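Local structure of SAM-dependent methyltransferase (Streptococcus pneumoniae, 3KR9) at residues N120-E123 with D124-R127; R127-L130 with Q131-F135; P171-S174 with K175-S178; Q186-A189 with E190-E193. The protein probably transfers a methyl group from S-adenosylmethionine to the N1 atom of adenine 22 in bacterial tRNA, using a class I Rossmann-like methyltransferase fold. All coordinates share one frame; numbering follows the deposited sequence.

Contact 1. Residues N120-E123 with D124-R127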
ATOM      1  N   ASN A 120       2.456  -5.445  -1.247  1.00 18.10           N
ATOM      2  CA  ASN A 120       2.348  -6.584  -2.140  1.00 20.07           C
ATOM      3  C   ASN A 120       1.943  -7.838  -1.415  1.00 19.91           C
ATOM      4  O   ASN A 120       1.569  -8.829  -2.049  1.00 20.32           O
ATOM      5  CB  ASN A 120       3.658  -6.829  -2.881  1.00 21.43           C
ATOM      6  CG  ASN A 120       3.879  -5.838  -3.978  1.00 23.30           C
ATOM      7  OD1 ASN A 120       2.944  -5.142  -4.429  1.00 21.51           O
ATOM      8  ND2 ASN A 120       5.117  -5.764  -4.428  1.00 23.55           N
ATOM      9  N   ASN A 121       2.039  -7.808  -0.078  1.00 21.93           N
ATOM     10  CA  ASN A 121       1.793  -8.999   0.776  1.00 22.27           C
ATOM     11  C   ASN A 121       1.747  -8.588   2.250  1.00 21.00           C
ATOM     12  O   ASN A 121       1.959  -7.416   2.588  1.00 21.55           O
ATOM     13  CB  ASN A 121       2.897 -10.075   0.562  1.00 22.31           C
ATOM     14  CG  ASN A 121       4.312  -9.530   0.895  1.00 26.83           C
ATOM     15  OD1 ASN A 121       4.533  -8.880   1.928  1.00 27.13           O
ATOM     16  ND2 ASN A 121       5.251  -9.769   0.008  1.00 31.20           N
ATOM     17  N   ARG A 122       1.457  -9.535   3.126  1.00 20.45           N
ATOM     18  CA  ARG A 122       1.525  -9.262   4.577  1.00 21.30           C
ATOM     19  C   ARG A 122       0.642  -8.056   4.905  1.00 20.03           C
ATOM     20  O   ARG A 122       1.015  -7.215   5.740  1.00 19.46           O
ATOM     21  CB  ARG A 122       2.945  -8.948   5.033  1.00 21.53           C
ATOM     22  CG  ARG A 122       3.945 -10.125   4.949  1.00 27.73           C
ATOM     23  CD  ARG A 122       3.212 -11.445   4.942  1.00 36.09           C
ATOM     24  NE  ARG A 122       3.170 -12.036   6.282  1.00 46.35           N
ATOM     25  CZ  ARG A 122       2.059 -12.389   6.937  1.00 46.97           C
ATOM     26  NH1 ARG A 122       0.847 -12.231   6.386  1.00 45.55           N
ATOM     27  NH2 ARG A 122       2.177 -12.910   8.151  1.00 46.24           N
ATOM     28  N   GLU A 123      -0.496  -7.951   4.216  1.00 19.23           N
ATOM     29  CA  GLU A 123      -1.388  -6.837   4.412  1.00 19.63           C
ATOM     30  C   GLU A 123      -1.924  -6.845   5.840  1.00 19.61           C
ATOM     31  O   GLU A 123      -2.003  -5.798   6.467  1.00 18.90           O
ATOM     32  CB  GLU A 123      -2.512  -6.848   3.385  1.00 19.35           C
ATOM     33  CG  GLU A 123      -1.992  -6.956   1.895  1.00 20.66           C
ATOM     34  CD  GLU A 123      -1.922  -8.396   1.362  1.00 21.30           C
ATOM     35  OE1 GLU A 123      -1.720  -9.379   2.120  1.00 20.78           O
ATOM     36  OE2 GLU A 123      -2.066  -8.540   0.149  1.00 23.49           O
ATOM     37  N   ASP A 124      -2.218  -8.040   6.336  1.00 20.09           N
ATOM     38  CA  ASP A 124      -2.668  -8.238   7.690  1.00 20.93           C
ATOM     39  C   ASP A 124      -1.705  -7.654   8.700  1.00 21.51           C
ATOM     40  O   ASP A 124      -2.164  -6.853   9.519  1.00 21.68           O
ATOM     41  CB  ASP A 124      -3.022  -9.717   7.993  1.00 22.03           C
ATOM     42  CG  ASP A 124      -1.855 -10.689   7.798  1.00 24.41           C
ATOM     43  OD1 ASP A 124      -0.880 -10.412   7.086  1.00 26.17           O
ATOM     44  OD2 ASP A 124      -1.966 -11.805   8.332  1.00 27.93           O
ATOM     45  N   ASP A 125      -0.393  -7.988   8.622  1.00 18.53           N
ATOM     46  CA  ASP A 125       0.618  -7.404   9.551  1.00 18.69           C
ATOM     47  C   ASP A 125       0.737  -5.901   9.384  1.00 17.09           C
ATOM     48  O   ASP A 125       0.972  -5.194  10.338  1.00 17.15           O
ATOM     49  CB  ASP A 125       2.060  -7.992   9.367  1.00 19.49           C
ATOM     50  CG  ASP A 125       2.071  -9.527   9.420  1.00 23.52           C
ATOM     51  OD1 ASP A 125       1.384 -10.066  10.285  1.00 28.92           O
ATOM     52  OD2 ASP A 125       2.708 -10.189   8.584  1.00 29.53           O
ATOM     53  N   LEU A 126       0.571  -5.379   8.191  1.00 15.34           N
ATOM     54  CA  LEU A 126       0.574  -3.914   8.111  1.00 15.64           C
ATOM     55  C   LEU A 126      -0.682  -3.312   8.848  1.00 14.88           C
ATOM     56  O   LEU A 126      -0.623  -2.195   9.351  1.00 12.93           O
ATOM     57  CB  LEU A 126       0.523  -3.462   6.625  1.00 15.73           C
ATOM     58  CG  LEU A 126       0.440  -1.969   6.294  1.00 16.00           C
ATOM     59  CD1 LEU A 126       1.566  -1.124   6.976  1.00 11.99           C
ATOM     60  CD2 LEU A 126       0.536  -1.837   4.714  1.00 18.18           C
ATOM     61  N   ARG A 127      -1.816  -4.015   8.819  1.00 16.07           N
ATOM     62  CA  ARG A 127      -3.050  -3.420   9.397  1.00 18.18           C
ATOM     63  C   ARG A 127      -2.852  -3.385  10.928  1.00 18.09           C
ATOM     64  O   ARG A 127      -3.280  -2.462  11.597  1.00 19.93           O
ATOM     65  CB  ARG A 127      -4.295  -4.231   8.998  1.00 17.27           C
ATOM     66  CG  ARG A 127      -4.721  -4.046   7.576  1.00 19.68           C
ATOM     67  CD  ARG A 127      -6.174  -4.655   7.350  1.00 21.54           C
ATOM     68  NE  ARG A 127      -6.591  -4.485   5.964  1.00 19.74           N
ATOM     69  CZ  ARG A 127      -6.320  -5.361   4.999  1.00 20.63           C
ATOM     70  NH1 ARG A 127      -5.735  -6.531   5.289  1.00 17.67           N
ATOM     71  NH2 ARG A 127      -6.707  -5.102   3.751  1.00 21.28           N
TER
HETATM   72  O   HOH W   1      -0.351 -14.187   8.950  1.00 43.26           O
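The carboxylate of D125 lies over one face of the R122 guanidinium, their planes 78° apart, while D124 comes in at a slant with its carboxylate turned 51° from the same group. The three residues form a salt-bridge network at the start of helix 123-132, which follows the fifth parallel strand, 114-119, of the class I methyltransferase fold. R122 holds the N-cap position. Its NH1 meets D124 OD1 at 2.6 Å. NH2 lies 2.8 Å from D125 OD2, but this oxygen is well out of the guanidinium plane and its position is less certain, so the link is one of charge without a directed N-H; the same oxygen also bridges to R96. Bends at chi2 and chi3 keep the guanidinium beside the first turn, within reach of both aspartates. D124 takes the chi1 of 59° that sets CG between its backbone N and carbonyl carbon, and its OD1 also accepts a weak bond from D125 N. A water joins the other branch, accepting from R122 NH2 and donating to D124 OD2, each at 2.9 Å. The carboxylate of E123 instead serves K184, and the R127 guanidinium serves E151 and E140. Beside these charges the helical backbone closes: L126 N bonds to R122 O at 3.1 Å, and R127 N reaches E123 O at 3.0 Å in the carbonyl plane.

Contact 2. Residues R127-L130 with Q131-F135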
ATOM      1  N   ARG A 127      -1.816  -4.015   8.819  1.00 16.07           N
ATOM      2  CA  ARG A 127      -3.050  -3.420   9.397  1.00 18.18           C
ATOM      3  C   ARG A 127      -2.852  -3.385  10.928  1.00 18.09           C
ATOM      4  O   ARG A 127      -3.280  -2.462  11.597  1.00 19.93           O
ATOM      5  CB  ARG A 127      -4.295  -4.231   8.998  1.00 17.27           C
ATOM      6  CG  ARG A 127      -4.721  -4.046   7.576  1.00 19.68           C
ATOM      7  CD  ARG A 127      -6.174  -4.655   7.350  1.00 21.54           C
ATOM      8  NE  ARG A 127      -6.591  -4.485   5.964  1.00 19.74           N
ATOM      9  CZ  ARG A 127      -6.320  -5.361   4.999  1.00 20.63           C
ATOM     10  NH1 ARG A 127      -5.735  -6.531   5.289  1.00 17.67           N
ATOM     11  NH2 ARG A 127      -6.707  -5.102   3.751  1.00 21.28           N
ATOM     12  N   ILE A 128      -2.187  -4.414  11.460  1.00 20.10           N
ATOM     13  CA  ILE A 128      -1.857  -4.508  12.928  1.00 20.68           C
ATOM     14  C   ILE A 128      -0.919  -3.365  13.288  1.00 19.92           C
ATOM     15  O   ILE A 128      -1.102  -2.611  14.255  1.00 20.01           O
ATOM     16  CB  ILE A 128      -1.237  -5.898  13.214  1.00 21.64           C
ATOM     17  CG1 ILE A 128      -2.334  -6.946  13.100  1.00 23.12           C
ATOM     18  CG2 ILE A 128      -0.433  -5.961  14.610  1.00 23.39           C
ATOM     19  CD1 ILE A 128      -1.820  -8.342  12.841  1.00 28.27           C
ATOM     20  N   TRP A 129       0.082  -3.192  12.475  1.00 18.93           N
ATOM     21  CA  TRP A 129       1.017  -2.097  12.717  1.00 19.38           C
ATOM     22  C   TRP A 129       0.302  -0.759  12.737  1.00 18.54           C
ATOM     23  O   TRP A 129       0.498   0.049  13.671  1.00 20.34           O
ATOM     24  CB  TRP A 129       2.127  -2.081  11.651  1.00 19.65           C
ATOM     25  CG  TRP A 129       3.156  -1.102  12.060  1.00 18.95           C
ATOM     26  CD1 TRP A 129       4.240  -1.340  12.848  1.00 18.49           C
ATOM     27  CD2 TRP A 129       3.157   0.300  11.761  1.00 18.60           C
ATOM     28  NE1 TRP A 129       4.930  -0.146  13.043  1.00 18.25           N
ATOM     29  CE2 TRP A 129       4.261   0.869  12.415  1.00 17.85           C
ATOM     30  CE3 TRP A 129       2.295   1.138  11.037  1.00 20.51           C
ATOM     31  CZ2 TRP A 129       4.572   2.233  12.326  1.00 15.66           C
ATOM     32  CZ3 TRP A 129       2.581   2.499  10.972  1.00 20.39           C
ATOM     33  CH2 TRP A 129       3.749   3.025  11.583  1.00 18.24           C
ATOM     34  N   LEU A 130      -0.538  -0.504  11.729  1.00 17.39           N
ATOM     35  CA  LEU A 130      -1.246   0.775  11.623  1.00 16.19           C
ATOM     36  C   LEU A 130      -2.069   1.041  12.856  1.00 17.12           C
ATOM     37  O   LEU A 130      -1.978   2.120  13.479  1.00 15.59           O
ATOM     38  CB  LEU A 130      -2.184   0.804  10.385  1.00 15.85           C
ATOM     39  CG  LEU A 130      -1.442   0.901   9.056  1.00 16.36           C
ATOM     40  CD1 LEU A 130      -2.318   0.406   7.906  1.00 16.03           C
ATOM     41  CD2 LEU A 130      -0.914   2.347   8.827  1.00 17.95           C
ATOM     42  N   GLN A 131      -2.871   0.049  13.192  1.00 17.62           N
ATOM     43  CA  GLN A 131      -3.732   0.162  14.346  1.00 21.11           C
ATOM     44  C   GLN A 131      -2.924   0.476  15.618  1.00 21.36           C
ATOM     45  O   GLN A 131      -3.330   1.331  16.397  1.00 21.61           O
ATOM     46  CB  GLN A 131      -4.476  -1.151  14.571  1.00 21.73           C
ATOM     47  CG  GLN A 131      -4.996  -1.242  16.041  1.00 23.54           C
ATOM     48  CD  GLN A 131      -6.228  -2.109  16.139  1.00 26.33           C
ATOM     49  OE1 GLN A 131      -6.824  -2.454  15.101  1.00 25.85           O
ATOM     50  NE2 GLN A 131      -6.631  -2.480  17.389  1.00 22.09           N
ATOM     51  N   ASP A 132      -1.800  -0.229  15.818  1.00 21.37           N
ATOM     52  CA  ASP A 132      -0.971  -0.040  17.028  1.00 21.97           C
ATOM     53  C   ASP A 132      -0.222   1.288  17.037  1.00 21.97           C
ATOM     54  O   ASP A 132       0.437   1.565  18.011  1.00 23.37           O
ATOM     55  CB  ASP A 132       0.057  -1.178  17.161  1.00 21.99           C
ATOM     56  CG  ASP A 132      -0.592  -2.517  17.344  1.00 27.85           C
ATOM     57  OD1 ASP A 132      -1.729  -2.542  17.850  1.00 28.01           O
ATOM     58  OD2 ASP A 132       0.022  -3.553  16.965  1.00 31.57           O
ATOM     59  N   HIS A 133      -0.292   2.106  15.973  1.00 20.53           N
ATOM     60  CA  HIS A 133       0.512   3.345  15.940  1.00 20.29           C
ATOM     61  C   HIS A 133      -0.353   4.518  15.662  1.00 19.95           C
ATOM     62  O   HIS A 133       0.108   5.532  15.172  1.00 21.43           O
ATOM     63  CB  HIS A 133       1.678   3.258  14.924  1.00 19.83           C
ATOM     64  CG  HIS A 133       2.724   2.279  15.340  1.00 20.85           C
ATOM     65  ND1 HIS A 133       3.879   2.653  16.008  1.00 23.03           N
ATOM     66  CD2 HIS A 133       2.750   0.925  15.265  1.00 19.95           C
ATOM     67  CE1 HIS A 133       4.579   1.570  16.306  1.00 19.40           C
ATOM     68  NE2 HIS A 133       3.919   0.511  15.874  1.00 20.33           N
ATOM     69  N   GLY A 134      -1.626   4.374  15.977  1.00 19.22           N
ATOM     70  CA  GLY A 134      -2.493   5.531  15.970  1.00 19.34           C
ATOM     71  C   GLY A 134      -3.019   5.918  14.572  1.00 19.38           C
ATOM     72  O   GLY A 134      -3.288   7.105  14.333  1.00 18.70           O
ATOM     73  N   PHE A 135      -3.179   4.944  13.677  1.00 17.38           N
ATOM     74  CA  PHE A 135      -3.744   5.204  12.331  1.00 18.65           C
ATOM     75  C   PHE A 135      -5.032   4.445  12.110  1.00 18.37           C
ATOM     76  O   PHE A 135      -5.182   3.315  12.610  1.00 19.04           O
ATOM     77  CB  PHE A 135      -2.686   4.824  11.214  1.00 16.89           C
ATOM     78  CG  PHE A 135      -1.507   5.691  11.230  1.00 17.43           C
ATOM     79  CD1 PHE A 135      -1.604   7.005  10.767  1.00 14.47           C
ATOM     80  CD2 PHE A 135      -0.266   5.227  11.763  1.00 16.54           C
ATOM     81  CE1 PHE A 135      -0.502   7.847  10.790  1.00 18.89           C
ATOM     82  CE2 PHE A 135       0.832   6.060  11.803  1.00 18.33           C
ATOM     83  CZ  PHE A 135       0.750   7.375  11.342  1.00 16.16           C
TER
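The carbonyl oxygen of L130 accepts both H133 N, at 3.0 Å, and F135 N, at 3.1 Å, which reach it from opposite faces of its plane as the chain turns from helix 123-132 into strand 135-145. G134, with positive phi, carries the chain round this bend. One turn earlier the regular helical bonds Q131 N to R127 O and D132 N to I128 O are in place. The side chains gather on W129 and H133, four residues apart, whose rings form an offset stack: the tryptophan five-membered ring and the imidazole have centroids 3.8 Å apart and planes inclined by only 14°. Chi1 of -171°, with CG anti to the backbone N, carries the indole outward from the helix, where H133 lies over one of its faces. H133 CB then sits over the six-membered ring, a CH-pi contact of 4.0 Å to its centroid. F135 CB packs against L130 CD2 at 3.9 Å, and its ring meets the indole obliquely, CD2 4.0 Å from W129 CZ3. L130 continues onto L117 and V155 and F135 onto V155 and L115, while W129 also meets helix 95-104 through A99 and L102. Although W129 NE1 is 3.1 Å from H133 NE2, the angle rules out a hydrogen bond. The indole N-H goes to E103, so the attraction between the two rings rests on their faces, not on polar atoms.

Contact 3. Residues P171-S174 with K175-S178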
ATOM      1  N   PRO A 171     -11.287  -4.030   6.581  1.00 22.54           N
ATOM      2  CA  PRO A 171     -12.615  -3.598   7.067  1.00 22.72           C
ATOM      3  C   PRO A 171     -13.487  -3.077   5.951  1.00 22.73           C
ATOM      4  O   PRO A 171     -14.696  -3.192   6.052  1.00 24.54           O
ATOM      5  CB  PRO A 171     -12.309  -2.413   8.007  1.00 21.57           C
ATOM      6  CG  PRO A 171     -10.893  -1.978   7.609  1.00 21.09           C
ATOM      7  CD  PRO A 171     -10.191  -3.210   7.133  1.00 22.87           C
ATOM      8  N   PHE A 172     -12.911  -2.413   4.947  1.00 22.21           N
ATOM      9  CA  PHE A 172     -13.711  -2.044   3.758  1.00 22.25           C
ATOM     10  C   PHE A 172     -13.817  -3.172   2.727  1.00 22.64           C
ATOM     11  O   PHE A 172     -14.921  -3.452   2.259  1.00 23.58           O
ATOM     12  CB  PHE A 172     -13.238  -0.714   3.121  1.00 22.06           C
ATOM     13  CG  PHE A 172     -13.272   0.444   4.087  1.00 23.08           C
ATOM     14  CD1 PHE A 172     -14.348   1.326   4.105  1.00 23.59           C
ATOM     15  CD2 PHE A 172     -12.299   0.545   5.091  1.00 21.85           C
ATOM     16  CE1 PHE A 172     -14.408   2.388   5.026  1.00 23.19           C
ATOM     17  CE2 PHE A 172     -12.347   1.572   6.002  1.00 22.42           C
ATOM     18  CZ  PHE A 172     -13.410   2.498   5.978  1.00 24.91           C
ATOM     19  N   LEU A 173     -12.715  -3.826   2.361  1.00 21.95           N
ATOM     20  CA  LEU A 173     -12.771  -4.907   1.323  1.00 22.38           C
ATOM     21  C   LEU A 173     -13.735  -6.037   1.710  1.00 22.58           C
ATOM     22  O   LEU A 173     -14.470  -6.567   0.883  1.00 22.37           O
ATOM     23  CB  LEU A 173     -11.358  -5.534   1.048  1.00 21.81           C
ATOM     24  CG  LEU A 173     -10.242  -4.539   0.590  1.00 20.81           C
ATOM     25  CD1 LEU A 173      -8.943  -5.244   0.465  1.00 17.81           C
ATOM     26  CD2 LEU A 173     -10.600  -3.899  -0.736  1.00 17.45           C
ATOM     27  N   SER A 174     -13.742  -6.411   2.969  1.00 23.89           N
ATOM     28  CA  SER A 174     -14.551  -7.564   3.407  1.00 25.62           C
ATOM     29  C   SER A 174     -16.055  -7.163   3.444  1.00 27.45           C
ATOM     30  O   SER A 174     -16.955  -8.022   3.473  1.00 26.88           O
ATOM     31  CB  SER A 174     -14.101  -7.999   4.809  1.00 25.56           C
ATOM     32  OG  SER A 174     -14.638  -7.063   5.711  1.00 23.29           O
ATOM     33  N   LYS A 175     -16.312  -5.858   3.447  1.00 27.96           N
ATOM     34  CA  LYS A 175     -17.698  -5.372   3.401  1.00 30.54           C
ATOM     35  C   LYS A 175     -18.233  -5.271   1.952  1.00 29.99           C
ATOM     36  O   LYS A 175     -19.345  -5.671   1.680  1.00 31.62           O
ATOM     37  CB  LYS A 175     -17.851  -4.057   4.169  1.00 30.93           C
ATOM     38  CG  LYS A 175     -19.312  -3.639   4.325  1.00 35.53           C
ATOM     39  CD  LYS A 175     -19.436  -2.294   5.046  1.00 39.08           C
ATOM     40  CE  LYS A 175     -20.904  -1.896   5.157  1.00 39.99           C
ATOM     41  NZ  LYS A 175     -21.430  -1.643   3.787  1.00 44.05           N
ATOM     42  N   GLU A 176     -17.412  -4.791   1.029  1.00 30.25           N
ATOM     43  CA  GLU A 176     -17.733  -4.724  -0.400  1.00 30.01           C
ATOM     44  C   GLU A 176     -17.825  -6.107  -1.069  1.00 29.41           C
ATOM     45  O   GLU A 176     -18.717  -6.328  -1.903  1.00 28.82           O
ATOM     46  CB  GLU A 176     -16.654  -3.912  -1.129  1.00 30.55           C
ATOM     47  CG  GLU A 176     -15.242  -4.356  -0.698  1.00 33.45           C
ATOM     48  CD  GLU A 176     -14.297  -4.682  -1.874  1.00 34.73           C
ATOM     49  OE1 GLU A 176     -13.837  -3.693  -2.574  1.00 31.49           O
ATOM     50  OE2 GLU A 176     -14.036  -5.923  -2.041  1.00 27.02           O
ATOM     51  N   VAL A 177     -16.903  -7.006  -0.709  1.00 28.26           N
ATOM     52  CA  VAL A 177     -16.739  -8.328  -1.352  1.00 28.48           C
ATOM     53  C   VAL A 177     -16.839  -8.183  -2.885  1.00 28.65           C
ATOM     54  O   VAL A 177     -17.662  -8.830  -3.527  1.00 28.83           O
ATOM     55  CB  VAL A 177     -17.774  -9.377  -0.841  1.00 28.68           C
ATOM     56  CG1 VAL A 177     -17.497 -10.765  -1.413  1.00 27.73           C
ATOM     57  CG2 VAL A 177     -17.819  -9.411   0.723  1.00 29.69           C
ATOM     58  N   SER A 178     -16.008  -7.332  -3.474  1.00 27.59           N
ATOM     59  CA  SER A 178     -16.009  -7.160  -4.942  1.00 26.66           C
ATOM     60  C   SER A 178     -15.666  -8.427  -5.736  1.00 26.06           C
ATOM     61  O   SER A 178     -15.122  -9.404  -5.210  1.00 24.65           O
ATOM     62  CB  SER A 178     -15.019  -6.060  -5.363  1.00 26.53           C
ATOM     63  OG  SER A 178     -13.705  -6.512  -5.115  1.00 25.65           O
TER
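L173 and E176 make the close side of this single helical turn: their side chains run side by side in the same direction, with L173 CD2 3.7 Å from E176 OE1. The glutamate gets there with CG set between its backbone N and carbonyl carbon (chi1 47°) and a bend at chi2, which folds the carboxylate back along the turn, although the placing of CG against L173 O is doubtful. Its OE2 then receives S178 N at 2.8 Å in an almost straight bond of 172°, arriving from above the carboxylate plane. L173 is the buried member, continuing onto I142 of strand 135-145 and F181 of helix 179-198. The short helix 173-176 thus serves as a link within the methyltransferase chain: V177, with positive phi, breaks away from it, and S178 is the N-cap of helix 179-198, its OG bonded to F181 N. At the beginning of the turn E140 accepts L173 N. F172 O takes two donors, K175 N from above the carbonyl plane at 3.0 Å and E176 N, more directly, at 3.1 Å. S174 OG turns back to G170 O, while V177 CG2 rests 3.2 Å from S174 O. The other side is looser. F172 and K175 are exposed, the lysine stretching outward until it bends at chi4; of its side chain, CB is the atom that stays near the turn, 3.5 Å from F172 O.

Contact 4. Residues Q186-A189 with E190-E193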
ATOM      1  N   GLN A 186     -10.872 -16.951  -3.084  1.00 27.77           N
ATOM      2  CA  GLN A 186     -11.200 -18.241  -3.662  1.00 30.14           C
ATOM      3  C   GLN A 186      -9.931 -18.931  -4.121  1.00 30.12           C
ATOM      4  O   GLN A 186      -9.740 -20.113  -3.883  1.00 29.99           O
ATOM      5  CB  GLN A 186     -12.129 -18.023  -4.862  1.00 30.98           C
ATOM      6  CG  GLN A 186     -13.282 -19.000  -4.986  1.00 37.09           C
ATOM      7  CD  GLN A 186     -14.569 -18.463  -4.366  1.00 44.62           C
ATOM      8  OE1 GLN A 186     -15.622 -18.350  -5.031  1.00 44.69           O
ATOM      9  NE2 GLN A 186     -14.490 -18.109  -3.085  1.00 48.22           N
ATOM     10  N   LYS A 187      -9.042 -18.198  -4.778  1.00 30.64           N
ATOM     11  CA  LYS A 187      -7.811 -18.813  -5.254  1.00 32.79           C
ATOM     12  C   LYS A 187      -6.950 -19.180  -4.039  1.00 32.53           C
ATOM     13  O   LYS A 187      -6.339 -20.260  -3.970  1.00 32.37           O
ATOM     14  CB  LYS A 187      -7.072 -17.895  -6.262  1.00 33.69           C
ATOM     15  CG  LYS A 187      -6.226 -18.647  -7.308  1.00 39.03           C
ATOM     16  CD  LYS A 187      -5.288 -17.703  -8.089  1.00 44.33           C
ATOM     17  CE  LYS A 187      -4.234 -18.479  -8.925  1.00 46.61           C
ATOM     18  NZ  LYS A 187      -4.779 -18.935 -10.266  1.00 48.00           N
ATOM     19  N   GLU A 188      -6.959 -18.311  -3.032  1.00 32.10           N
ATOM     20  CA  GLU A 188      -6.208 -18.632  -1.828  1.00 31.81           C
ATOM     21  C   GLU A 188      -6.805 -19.831  -1.078  1.00 30.98           C
ATOM     22  O   GLU A 188      -6.070 -20.632  -0.512  1.00 29.62           O
ATOM     23  CB  GLU A 188      -6.075 -17.420  -0.908  1.00 31.86           C
ATOM     24  CG  GLU A 188      -5.196 -17.702   0.281  1.00 34.79           C
ATOM     25  CD  GLU A 188      -3.727 -17.992  -0.083  1.00 38.11           C
ATOM     26  OE1 GLU A 188      -3.252 -17.498  -1.119  1.00 39.56           O
ATOM     27  OE2 GLU A 188      -3.047 -18.701   0.697  1.00 37.71           O
ATOM     28  N   ALA A 189      -8.129 -19.930  -1.038  1.00 30.67           N
ATOM     29  CA  ALA A 189      -8.768 -21.120  -0.450  1.00 32.17           C
ATOM     30  C   ALA A 189      -8.299 -22.420  -1.139  1.00 33.29           C
ATOM     31  O   ALA A 189      -7.859 -23.366  -0.475  1.00 33.20           O
ATOM     32  CB  ALA A 189     -10.250 -21.001  -0.540  1.00 32.21           C
ATOM     33  N   GLU A 190      -8.342 -22.461  -2.469  1.00 34.60           N
ATOM     34  CA  GLU A 190      -7.880 -23.673  -3.147  1.00 36.00           C
ATOM     35  C   GLU A 190      -6.408 -23.971  -2.919  1.00 36.24           C
ATOM     36  O   GLU A 190      -6.039 -25.131  -2.737  1.00 34.48           O
ATOM     37  CB  GLU A 190      -8.267 -23.723  -4.624  1.00 36.72           C
ATOM     38  CG  GLU A 190      -7.650 -22.706  -5.504  1.00 40.38           C
ATOM     39  CD  GLU A 190      -8.563 -22.394  -6.688  1.00 45.23           C
ATOM     40  OE1 GLU A 190      -9.798 -22.274  -6.462  1.00 48.34           O
ATOM     41  OE2 GLU A 190      -8.058 -22.282  -7.834  1.00 45.48           O
ATOM     42  N   LYS A 191      -5.556 -22.943  -2.882  1.00 36.71           N
ATOM     43  CA  LYS A 191      -4.170 -23.203  -2.491  1.00 37.89           C
ATOM     44  C   LYS A 191      -4.123 -23.898  -1.131  1.00 38.21           C
ATOM     45  O   LYS A 191      -3.451 -24.925  -0.975  1.00 38.83           O
ATOM     46  CB  LYS A 191      -3.308 -21.930  -2.466  1.00 37.64           C
ATOM     47  CG  LYS A 191      -2.890 -21.445  -3.834  1.00 39.86           C
ATOM     48  CD  LYS A 191      -1.915 -20.264  -3.701  1.00 40.91           C
ATOM     49  CE  LYS A 191      -2.172 -19.211  -4.760  1.00 44.00           C
ATOM     50  NZ  LYS A 191      -1.273 -18.021  -4.536  1.00 44.83           N
ATOM     51  N   LEU A 192      -4.811 -23.332  -0.145  1.00 38.71           N
ATOM     52  CA  LEU A 192      -4.836 -23.915   1.196  1.00 39.87           C
ATOM     53  C   LEU A 192      -5.418 -25.321   1.174  1.00 41.63           C
ATOM     54  O   LEU A 192      -4.937 -26.221   1.869  1.00 42.15           O
ATOM     55  CB  LEU A 192      -5.639 -23.041   2.152  1.00 39.04           C
ATOM     56  CG  LEU A 192      -5.063 -21.640   2.374  1.00 37.74           C
ATOM     57  CD1 LEU A 192      -6.157 -20.742   2.882  1.00 36.95           C
ATOM     58  CD2 LEU A 192      -3.926 -21.731   3.363  1.00 37.87           C
ATOM     59  N   GLU A 193      -6.458 -25.516   0.380  1.00 43.46           N
ATOM     60  CA  GLU A 193      -7.091 -26.826   0.339  1.00 45.40           C
ATOM     61  C   GLU A 193      -6.179 -27.869  -0.293  1.00 46.18           C
ATOM     62  O   GLU A 193      -6.223 -29.042   0.063  1.00 46.53           O
ATOM     63  CB  GLU A 193      -8.482 -26.752  -0.309  1.00 45.13           C
ATOM     64  CG  GLU A 193      -9.534 -26.456   0.745  1.00 47.29           C
ATOM     65  CD  GLU A 193     -10.913 -26.194   0.191  1.00 51.60           C
ATOM     66  OE1 GLU A 193     -11.889 -26.423   0.949  1.00 52.76           O
ATOM     67  OE2 GLU A 193     -11.023 -25.741  -0.974  1.00 52.82           O
TER
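A189, E190 and E188 carry most of this contact within one long helix. A189 contributes chiefly backbone: its O accepts E193 N at 2.7 Å, the donor close to the line of the C=O bond, though the N-H is bent to 152°, and E193 CB and CG lie alongside that oxygen. E190 takes part through backbone and side chain. Its N bonds to Q186 O at 3.1 Å, and a chi1 of 66° tucks CG between backbone N and carbonyl carbon, bringing it to 3.2 Å from K187 O. From there the extended chain runs back over the previous turn, where OE2 passes 4.1 Å from K187 CG. The segments belong to helix 179-198, which packs against helix 204-221 as an antiparallel helical hairpin beyond the Rossmann-like part, consistent with the C-terminal coiled coil of TrmK relatives. L192 faces that partner, on I214 and I217, and E193 is bridged to K218. E188, with CG anti to the backbone N and a bend at chi2, holds its carboxylate outside the helix, between K191 and L192. OE1 forms a long salt bridge of 4.0 Å with K191 NZ, the two side chains crossing at about a right angle. OE2 lies against the aliphatic branch point of L192, 3.9 Å from its CG.

Contacts 1 and 2 are successive parts of helix 123-132 and share R127, their centres about 11 Å apart. That arginine also ties both to contact 3: its NH2 lies 4.0 Å from L173 CD1 and its NE 4.0 Å from P171 CD. E140 bridges to R127 NE and accepts L173 N, so one glutamate serves both sides of this junction. Contact 3 leads on to the helix of contact 4, yet their centres are about 19 Å apart; contact 4 is remote from contact 2, about 28 Å between centres. In class I methyltransferases S-adenosylmethionine binds at the carboxyl ends of the parallel strands; of the four, contact 1, just after strand 114-119, is therefore probably the nearest to that pocket.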